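PDB 3GDW: sigma-54 interaction domain protein from Enterococcus faecalis, which is of unknown function; this piece is its domain of the mannose-type phosphotransferase IIA family, within a longer protein that probably binds ATP and DNA. Local coordinates for residues S97-I100 against V101-I105. Residues are numbered along the deposited sequence; the frame is centred on the assembly and turned at random. Where two conformers were deposited one is given.
Sequences STMI and VLEAI
The backbone N of V101 bonds to the carbonyl O of S97 (3.1 Å), and three more i to i+4 hydrogen bonds follow: L102 N to T98 O, E103 N to M99 O (2.8 Å) and A104 N to I100 O. S97 holds the N-cap position, but its hydroxyl makes no capping bond; OG hydrogen-bonds instead to the backbone O of T96 of the second subunit. Apolar contact falls to M99, a selenomethionine. Its chain bends at chi2 (-59°) and chi3 (-35°), bringing CE forward along the helix to CD2 of L102, 3.9 Å away, the two side chains lying alongside each other. The same methyl meets CD of E103, also at 3.9 Å. In E103, CG lies beside the backbone N (chi1 -64°), which sets it against M99 O, and the chain then runs out extended. Its carboxylate oxygen OE1 lies 4.0 Å from the methyl CD1 of I100 and is held by a hydrogen bond to OG of S124, on helix 114-135. I100 and A104 both rest on I121 of that helix, while V101 faces strand 6-12. These are the first turns of helix 98-109, following strand 90-93 in an alpha/beta fold with a parallel sheet of order 2-1-3-4, consistent with a mannose-type IIA domain.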
ATOM      1  N   SER B  97      -0.766   0.650   3.441  1.00 18.55           N
ATOM      2  CA  SER B  97       0.349   1.186   2.679  1.00 16.80           C
ATOM      3  C   SER B  97       1.533   1.393   3.648  1.00 15.70           C
ATOM      4  O   SER B  97       1.395   1.188   4.836  1.00 14.24           O
ATOM      5  CB  SER B  97      -0.060   2.515   2.027  1.00 16.47           C
ATOM      6  OG  SER B  97       0.890   2.893   1.043  1.00 17.28           O
ATOM      7  N   THR B  98       2.687   1.798   3.121  1.00 15.88           N
ATOM      8  CA  THR B  98       3.932   1.950   3.913  1.00 14.45           C
ATOM      9  C   THR B  98       3.722   2.778   5.181  1.00 14.33           C
ATOM     10  O   THR B  98       4.162   2.390   6.252  1.00 13.45           O
ATOM     11  CB  THR B  98       5.028   2.608   3.038  1.00 14.40           C
ATOM     12  OG1 THR B  98       5.001   2.006   1.742  1.00 14.42           O
ATOM     13  CG2 THR B  98       6.412   2.388   3.639  1.00 13.05           C
HETATM   14  N   MSE B  99       3.021   3.905   5.050  1.00 14.95           N
HETATM   15  CA  MSE B  99       2.801   4.832   6.168  1.00 15.98           C
HETATM   16  C   MSE B  99       2.039   4.210   7.294  1.00 16.14           C
HETATM   17  O   MSE B  99       2.320   4.493   8.458  1.00 15.73           O
HETATM   18  CB  MSE B  99       2.045   6.066   5.717  1.00 17.50           C
HETATM   19  CG  MSE B  99       2.903   6.959   4.874  1.00 21.19           C
HETATM   20 SE   MSE B  99       4.495   7.511   5.899  0.50 32.41          SE
HETATM   21  CE  MSE B  99       3.773   7.678   7.754  1.00 17.92           C
ATOM     22  N   ILE B 100       1.068   3.378   6.925  1.00 16.06           N
ATOM     23  CA  ILE B 100       0.222   2.667   7.876  1.00 15.57           C
ATOM     24  C   ILE B 100       1.055   1.619   8.623  1.00 15.12           C
ATOM     25  O   ILE B 100       0.946   1.535   9.840  1.00 15.33           O
ATOM     26  CB  ILE B 100      -0.991   1.976   7.186  1.00 15.92           C
ATOM     27  CG1 ILE B 100      -1.877   3.000   6.471  1.00 15.88           C
ATOM     28  CG2 ILE B 100      -1.828   1.249   8.213  1.00 15.41           C
ATOM     29  CD1 ILE B 100      -2.229   4.203   7.357  1.00 21.25           C
ATOM     30  N   VAL B 101       1.885   0.845   7.913  1.00 14.74           N
ATOM     31  CA  VAL B 101       2.817  -0.081   8.594  1.00 14.63           C
ATOM     32  C   VAL B 101       3.713   0.732   9.565  1.00 14.77           C
ATOM     33  O   VAL B 101       3.867   0.382  10.748  1.00 15.04           O
ATOM     34  CB  VAL B 101       3.695  -0.900   7.604  1.00 14.16           C
ATOM     35  CG1 VAL B 101       4.622  -1.861   8.362  1.00 13.11           C
ATOM     36  CG2 VAL B 101       2.826  -1.667   6.588  1.00 14.03           C
ATOM     37  N   LEU B 102       4.282   1.822   9.054  1.00 14.71           N
ATOM     38  CA  LEU B 102       5.147   2.663   9.871  1.00 14.98           C
ATOM     39  C   LEU B 102       4.456   3.133  11.145  1.00 14.56           C
ATOM     40  O   LEU B 102       5.002   2.991  12.230  1.00 14.65           O
ATOM     41  CB  LEU B 102       5.648   3.857   9.064  1.00 15.02           C
ATOM     42  CG  LEU B 102       6.582   4.869   9.743  1.00 16.08           C
ATOM     43  CD1 LEU B 102       7.788   4.147  10.285  1.00 17.81           C
ATOM     44  CD2 LEU B 102       7.037   5.877   8.723  1.00 16.93           C
ATOM     45  N   GLU B 103       3.263   3.695  10.997  0.50 14.81           N
ATOM     46  CA  GLU B 103       2.502   4.196  12.143  0.50 14.79           C
ATOM     47  C   GLU B 103       2.096   3.084  13.119  0.50 14.59           C
ATOM     48  O   GLU B 103       2.156   3.279  14.333  0.50 14.13           O
ATOM     49  CB  GLU B 103       1.314   5.060  11.660  0.50 15.55           C
ATOM     50  CG  GLU B 103       1.835   6.319  10.936  0.50 17.51           C
ATOM     51  CD  GLU B 103       0.804   7.215  10.267  0.50 20.64           C
ATOM     52  OE1 GLU B 103      -0.003   6.755   9.420  0.50 22.33           O
ATOM     53  OE2 GLU B 103       0.863   8.426  10.542  0.50 23.31           O
ATOM     54  N   ALA B 104       1.728   1.914  12.595  1.00 13.88           N
ATOM     55  CA  ALA B 104       1.356   0.770  13.433  1.00 14.30           C
ATOM     56  C   ALA B 104       2.534   0.271  14.276  1.00 14.66           C
ATOM     57  O   ALA B 104       2.416   0.086  15.477  1.00 15.11           O
ATOM     58  CB  ALA B 104       0.819  -0.360  12.581  1.00 13.44           C
ATOM     59  N   ILE B 105       3.667   0.058  13.632  1.00 15.48           N
ATOM     60  CA  ILE B 105       4.857  -0.436  14.348  1.00 16.51           C
ATOM     61  C   ILE B 105       5.351   0.622  15.351  1.00 16.15           C
ATOM     62  O   ILE B 105       5.697   0.293  16.497  1.00 16.49           O
ATOM     63  CB  ILE B 105       5.969  -0.854  13.336  1.00 16.12           C
ATOM     64  CG1 ILE B 105       5.464  -1.987  12.421  1.00 18.94           C
ATOM     65  CG2 ILE B 105       7.233  -1.284  14.041  1.00 16.75           C
ATOM     66  CD1 ILE B 105       5.328  -3.346  13.076  1.00 22.10           C
TER